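Local coordinates for protein probable M18 family aminopeptidase 1 (Thermotoga maritima, PDB 2GLF) that probably acts as a metal-dependent aminopeptidase of the M18 family, a zinc-type metalloprotease that removes amino-terminal residues from peptides, at residues A200-T203 with N204-I208; Y213-T216 with E217-V221. All blocks are in the same frame, centred on the assembly; numbering follows the deposited sequence.

Contact 1 of 2, residues A200-T203 with N204-I208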
ATOM      1  N   ALA A 200      -7.619 -48.254  -5.984  1.00 30.46           N
ATOM      2  CA  ALA A 200      -7.566 -49.208  -7.085  1.00 28.90           C
ATOM      3  C   ALA A 200      -6.647 -48.813  -8.244  1.00 28.10           C
ATOM      4  O   ALA A 200      -6.129 -49.680  -8.946  1.00 28.52           O
ATOM      5  CB  ALA A 200      -8.976 -49.462  -7.609  1.00  8.91           C
ATOM      6  N   VAL A 201      -6.443 -47.518  -8.456  1.00 17.38           N
ATOM      7  CA  VAL A 201      -5.594 -47.096  -9.555  1.00 16.23           C
ATOM      8  C   VAL A 201      -4.120 -47.255  -9.206  1.00 16.19           C
ATOM      9  O   VAL A 201      -3.335 -47.768 -10.010  1.00 16.52           O
ATOM     10  CB  VAL A 201      -5.858 -45.630  -9.962  1.00 17.72           C
ATOM     11  CG1 VAL A 201      -4.961 -45.258 -11.130  1.00 15.95           C
ATOM     12  CG2 VAL A 201      -7.322 -45.439 -10.356  1.00 16.40           C
ATOM     13  N   LYS A 202      -3.738 -46.812  -8.010  1.00 21.51           N
ATOM     14  CA  LYS A 202      -2.345 -46.928  -7.589  1.00 20.47           C
ATOM     15  C   LYS A 202      -1.984 -48.403  -7.701  1.00 20.52           C
ATOM     16  O   LYS A 202      -1.007 -48.773  -8.366  1.00 19.55           O
ATOM     17  CB  LYS A 202      -2.172 -46.456  -6.142  1.00  5.41           C
ATOM     18  CG  LYS A 202      -0.734 -46.483  -5.664  1.00  5.28           C
ATOM     19  CD  LYS A 202      -0.634 -46.141  -4.198  1.00  5.28           C
ATOM     20  CE  LYS A 202       0.804 -46.233  -3.715  1.00  5.28           C
ATOM     21  NZ  LYS A 202       0.997 -45.724  -2.321  1.00  5.45           N
ATOM     22  N   THR A 203      -2.804 -49.230  -7.054  1.00 33.65           N
ATOM     23  CA  THR A 203      -2.642 -50.679  -7.048  1.00 33.64           C
ATOM     24  C   THR A 203      -2.420 -51.214  -8.462  1.00 33.80           C
ATOM     25  O   THR A 203      -1.567 -52.078  -8.684  1.00 34.43           O
ATOM     26  CB  THR A 203      -3.891 -51.370  -6.448  1.00 12.55           C
ATOM     27  OG1 THR A 203      -4.060 -50.950  -5.089  1.00 12.72           O
ATOM     28  CG2 THR A 203      -3.748 -52.884  -6.496  1.00 11.83           C
ATOM     29  N   ASN A 204      -3.192 -50.701  -9.413  1.00 17.96           N
ATOM     30  CA  ASN A 204      -3.058 -51.144 -10.789  1.00 17.20           C
ATOM     31  C   ASN A 204      -1.655 -50.815 -11.290  1.00 17.08           C
ATOM     32  O   ASN A 204      -0.974 -51.667 -11.862  1.00 16.51           O
ATOM     33  CB  ASN A 204      -4.091 -50.469 -11.680  1.00 13.07           C
ATOM     34  CG  ASN A 204      -4.147 -51.090 -13.054  1.00 14.75           C
ATOM     35  OD1 ASN A 204      -4.496 -52.260 -13.198  1.00 17.81           O
ATOM     36  ND2 ASN A 204      -3.789 -50.319 -14.075  1.00 15.31           N
ATOM     37  N   VAL A 205      -1.227 -49.573 -11.076  1.00 19.33           N
ATOM     38  CA  VAL A 205       0.104 -49.153 -11.490  1.00 18.81           C
ATOM     39  C   VAL A 205       1.144 -50.065 -10.836  1.00 18.74           C
ATOM     40  O   VAL A 205       2.062 -50.553 -11.501  1.00 18.74           O
ATOM     41  CB  VAL A 205       0.368 -47.700 -11.077  1.00  3.96           C
ATOM     42  CG1 VAL A 205       1.851 -47.361 -11.213  1.00  3.96           C
ATOM     43  CG2 VAL A 205      -0.460 -46.787 -11.935  1.00  3.96           C
ATOM     44  N   LEU A 206       0.988 -50.299  -9.534  1.00 21.95           N
ATOM     45  CA  LEU A 206       1.916 -51.155  -8.801  1.00 21.91           C
ATOM     46  C   LEU A 206       1.978 -52.554  -9.384  1.00 23.09           C
ATOM     47  O   LEU A 206       3.036 -53.180  -9.391  1.00 23.87           O
ATOM     48  CB  LEU A 206       1.519 -51.241  -7.331  1.00  2.16           C
ATOM     49  CG  LEU A 206       2.006 -50.092  -6.455  1.00  2.16           C
ATOM     50  CD1 LEU A 206       1.499 -50.294  -5.047  1.00  2.16           C
ATOM     51  CD2 LEU A 206       3.530 -50.029  -6.479  1.00  2.16           C
ATOM     52  N   LYS A 207       0.837 -53.038  -9.864  1.00 25.36           N
ATOM     53  CA  LYS A 207       0.755 -54.361 -10.462  1.00 25.94           C
ATOM     54  C   LYS A 207       1.498 -54.364 -11.791  1.00 26.71           C
ATOM     55  O   LYS A 207       2.268 -55.280 -12.085  1.00 28.15           O
ATOM     56  CB  LYS A 207      -0.707 -54.744 -10.661  1.00 17.80           C
ATOM     57  CG  LYS A 207      -0.925 -56.077 -11.340  1.00 19.47           C
ATOM     58  CD  LYS A 207      -2.235 -56.686 -10.877  1.00 24.41           C
ATOM     59  CE  LYS A 207      -2.784 -57.641 -11.902  1.00 26.33           C
ATOM     60  NZ  LYS A 207      -3.106 -56.903 -13.148  1.00 29.46           N
ATOM     61  N   ILE A 208       1.272 -53.334 -12.595  1.00 21.67           N
ATOM     62  CA  ILE A 208       1.950 -53.226 -13.872  1.00 22.17           C
ATOM     63  C   ILE A 208       3.448 -53.223 -13.585  1.00 22.93           C
ATOM     64  O   ILE A 208       4.210 -53.963 -14.204  1.00 23.09           O
ATOM     65  CB  ILE A 208       1.560 -51.917 -14.595  1.00 13.74           C
ATOM     66  CG1 ILE A 208       0.086 -51.974 -14.986  1.00 13.74           C
ATOM     67  CG2 ILE A 208       2.440 -51.692 -15.823  1.00 13.74           C
ATOM     68  CD1 ILE A 208      -0.426 -50.695 -15.596  1.00 13.74           C
TER
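The backbone oxygens of A200, V201, K202 and T203 each accept the amide four residues on, the local i to i+4 pattern of helix 200-213. The bond from L206 N to K202 O is 2.8 Å long with an N-H...O angle of 166°, and V205 N to V201 O is similarly straight. The end bonds, N204 N to A200 O and K207 N to T203 O, bend to near 142°, and only the first is also longer (3.1 Å), its donor above the carbonyl plane.

The packed face carries V201, V205, K202 and L206. K202 is extended throughout, with CG anti to the backbone N (chi1 -177°), and its CE passes 4.3 Å from CD1 of L206. This carries NZ to the carboxylate of E217 and the carbonyl of L105. V201 and V205 rest on A112, while V205 and L206 also cover L105. The loose side is K207, exposed and bent at its last torsion. T203 is only partly exposed, its hydroxyl bonded back to E199 O. N204, by contrast, is buried, between I191 and D239 of the second subunit.

These are the N-terminal turns of an alpha-helix packed on strands 97-108 and 111-119 of the antiparallel sheet.

Contact 2 of 2, residues Y213-T216 with E217-V221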
ATOM      1  N   TYR A 213       9.001 -55.165 -13.939  1.00 27.78           N
ATOM      2  CA  TYR A 213      10.360 -55.218 -13.405  1.00 25.95           C
ATOM      3  C   TYR A 213      10.462 -56.077 -12.155  1.00 25.58           C
ATOM      4  O   TYR A 213      11.530 -56.195 -11.558  1.00 26.03           O
ATOM      5  CB  TYR A 213      10.841 -53.800 -13.092  1.00 20.34           C
ATOM      6  CG  TYR A 213      10.597 -52.831 -14.221  1.00 17.78           C
ATOM      7  CD1 TYR A 213       9.438 -52.057 -14.265  1.00 15.18           C
ATOM      8  CD2 TYR A 213      11.518 -52.704 -15.261  1.00 16.28           C
ATOM      9  CE1 TYR A 213       9.205 -51.175 -15.319  1.00 15.70           C
ATOM     10  CE2 TYR A 213      11.297 -51.832 -16.321  1.00 15.86           C
ATOM     11  CZ  TYR A 213      10.143 -51.070 -16.343  1.00 17.78           C
ATOM     12  OH  TYR A 213       9.944 -50.201 -17.388  1.00 18.50           O
ATOM     13  N   GLY A 214       9.343 -56.673 -11.762  1.00 24.32           N
ATOM     14  CA  GLY A 214       9.327 -57.516 -10.578  1.00 23.89           C
ATOM     15  C   GLY A 214       9.560 -56.728  -9.306  1.00 23.97           C
ATOM     16  O   GLY A 214       9.909 -57.299  -8.278  1.00 23.53           O
ATOM     17  N   ILE A 215       9.347 -55.415  -9.375  1.00 30.26           N
ATOM     18  CA  ILE A 215       9.558 -54.545  -8.226  1.00 29.84           C
ATOM     19  C   ILE A 215       8.362 -54.369  -7.297  1.00 29.51           C
ATOM     20  O   ILE A 215       7.222 -54.681  -7.639  1.00 29.37           O
ATOM     21  CB  ILE A 215      10.038 -53.131  -8.664  1.00 24.90           C
ATOM     22  CG1 ILE A 215       9.018 -52.483  -9.600  1.00 24.69           C
ATOM     23  CG2 ILE A 215      11.386 -53.231  -9.350  1.00 24.29           C
ATOM     24  CD1 ILE A 215       9.398 -51.064 -10.027  1.00 25.03           C
ATOM     25  N   THR A 216       8.665 -53.867  -6.107  1.00 31.65           N
ATOM     26  CA  THR A 216       7.682 -53.600  -5.073  1.00 30.89           C
ATOM     27  C   THR A 216       7.792 -52.107  -4.745  1.00 30.51           C
ATOM     28  O   THR A 216       8.817 -51.482  -5.013  1.00 29.00           O
ATOM     29  CB  THR A 216       7.970 -54.446  -3.811  1.00 40.26           C
ATOM     30  OG1 THR A 216       6.956 -54.206  -2.831  1.00 43.36           O
ATOM     31  CG2 THR A 216       9.325 -54.092  -3.225  1.00 40.78           C
ATOM     32  N   GLU A 217       6.741 -51.537  -4.173  1.00 14.55           N
ATOM     33  CA  GLU A 217       6.734 -50.121  -3.847  1.00 14.10           C
ATOM     34  C   GLU A 217       7.897 -49.660  -2.980  1.00 13.72           C
ATOM     35  O   GLU A 217       8.417 -48.558  -3.176  1.00 14.10           O
ATOM     36  CB  GLU A 217       5.420 -49.751  -3.174  1.00 15.46           C
ATOM     37  CG  GLU A 217       5.288 -48.292  -2.844  1.00 15.46           C
ATOM     38  CD  GLU A 217       3.918 -47.960  -2.314  1.00 18.80           C
ATOM     39  OE1 GLU A 217       3.292 -48.853  -1.698  1.00 17.99           O
ATOM     40  OE2 GLU A 217       3.472 -46.807  -2.503  1.00 20.39           O
ATOM     41  N   GLU A 218       8.311 -50.488  -2.025  1.00 18.75           N
ATOM     42  CA  GLU A 218       9.425 -50.103  -1.157  1.00 18.96           C
ATOM     43  C   GLU A 218      10.749 -49.985  -1.912  1.00 18.56           C
ATOM     44  O   GLU A 218      11.719 -49.425  -1.394  1.00 19.10           O
ATOM     45  CB  GLU A 218       9.578 -51.090  -0.003  1.00 32.00           C
ATOM     46  CG  GLU A 218      10.727 -50.749   0.934  1.00 33.90           C
ATOM     47  CD  GLU A 218      10.845 -51.718   2.091  1.00 36.67           C
ATOM     48  OE1 GLU A 218      11.967 -51.879   2.617  1.00 38.61           O
ATOM     49  OE2 GLU A 218       9.816 -52.312   2.480  1.00 33.93           O
ATOM     50  N   ASP A 219      10.777 -50.490  -3.143  1.00 16.37           N
ATOM     51  CA  ASP A 219      11.982 -50.441  -3.963  1.00 15.83           C
ATOM     52  C   ASP A 219      12.294 -49.056  -4.501  1.00 15.50           C
ATOM     53  O   ASP A 219      13.426 -48.797  -4.907  1.00 16.29           O
ATOM     54  CB  ASP A 219      11.881 -51.434  -5.122  1.00 32.95           C
ATOM     55  CG  ASP A 219      11.990 -52.874  -4.665  1.00 36.69           C
ATOM     56  OD1 ASP A 219      11.815 -53.780  -5.503  1.00 40.85           O
ATOM     57  OD2 ASP A 219      12.253 -53.103  -3.465  1.00 41.53           O
ATOM     58  N   PHE A 220      11.307 -48.166  -4.521  1.00 18.39           N
ATOM     59  CA  PHE A 220      11.554 -46.808  -5.002  1.00 16.79           C
ATOM     60  C   PHE A 220      12.495 -46.093  -4.050  1.00 16.14           C
ATOM     61  O   PHE A 220      13.274 -45.242  -4.470  1.00 16.50           O
ATOM     62  CB  PHE A 220      10.256 -46.007  -5.120  1.00  5.29           C
ATOM     63  CG  PHE A 220       9.440 -46.352  -6.325  1.00  5.29           C
ATOM     64  CD1 PHE A 220       8.202 -46.969  -6.192  1.00  5.29           C
ATOM     65  CD2 PHE A 220       9.910 -46.062  -7.604  1.00  5.29           C
ATOM     66  CE1 PHE A 220       7.445 -47.291  -7.321  1.00  5.29           C
ATOM     67  CE2 PHE A 220       9.159 -46.381  -8.735  1.00  5.29           C
ATOM     68  CZ  PHE A 220       7.927 -46.996  -8.594  1.00  5.29           C
ATOM     69  N   VAL A 221      12.422 -46.444  -2.768  1.00  6.90           N
ATOM     70  CA  VAL A 221      13.277 -45.833  -1.760  1.00  6.90           C
ATOM     71  C   VAL A 221      14.723 -46.013  -2.189  1.00  6.90           C
ATOM     72  O   VAL A 221      15.423 -45.044  -2.485  1.00  6.90           O
ATOM     73  CB  VAL A 221      13.093 -46.497  -0.389  1.00 15.78           C
ATOM     74  CG1 VAL A 221      13.945 -45.785   0.642  1.00 15.78           C
ATOM     75  CG2 VAL A 221      11.629 -46.469   0.019  1.00 15.78           C
TER
HETATM   76  O   HOH W   1       6.533 -53.013  -0.465  1.00 27.91           O
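D219 N donates to T216 O over 2.9 Å, closing a type I turn whose two central residues, E217 and E218, have helical backbone angles. F220 N repeats the i to i+3 spacing onto E217 O, so 217-221 coils without regular alpha-helical bonds. Upstream, G214 leaves helix 200-213 with a positive phi of 67°, and I215 and T216 run on in extended conformation into the turn.

The carboxylate of D219 returns over the turn to the chain before it. CG lies beside the D219 backbone N (chi1 -71°), which brings OD1 to T216 N at 3.2 Å, with an N-H...O angle of 165°; the amide approaches from above the carboxylate plane. T216 and D219 are thus bonded twice, once by backbone alone and once through the side chain. The T216 and D219 side chains cross at about a right angle, with the methyl CG2 of T216 beside the carboxylate. On T216, OG1 points the other way and meets a water at 2.7 Å, which also accepts weakly from E218 N. OD2 of D219 forms a salt bridge with R377 of the third subunit. Replacing D219 by an alanine removes the carboxylate, and the T216 amide would probably lose this acceptor and R377 of the third subunit one salt-bridge partner, leaving it E218.

Beneath the turn, I215 and F220 both pack on L209 of helix 200-213 and on L138 of strand 132-139, and I215 also reaches I146 of strand 145-150, filling the space between helix and sheet.

Contacts 1 and 2 follow one another along the chain, their centres about 12 Å apart, and meet directly: K202 NZ reaches E217 OE2 at 2.7 Å in a salt bridge, and L206 CD2 lies 3.8 Å from E217 CB. Residues 200-208 are helix and 213-221 the following loop, both packing on the same antiparallel sheet, against strands 97-108 and 111-119 for contact 1, 132-139 and 145-150 for contact 2. Contact 1 is partly buried and bonded through repeated backbone amides; contact 2 is more buried and adds a carboxylate-to-amide bond. Contact 1 meets other subunits by packing (N204 and I208 on D239 of the second, K202 on H342 of the third), while contact 2 adds salt bridges to its packing on the third.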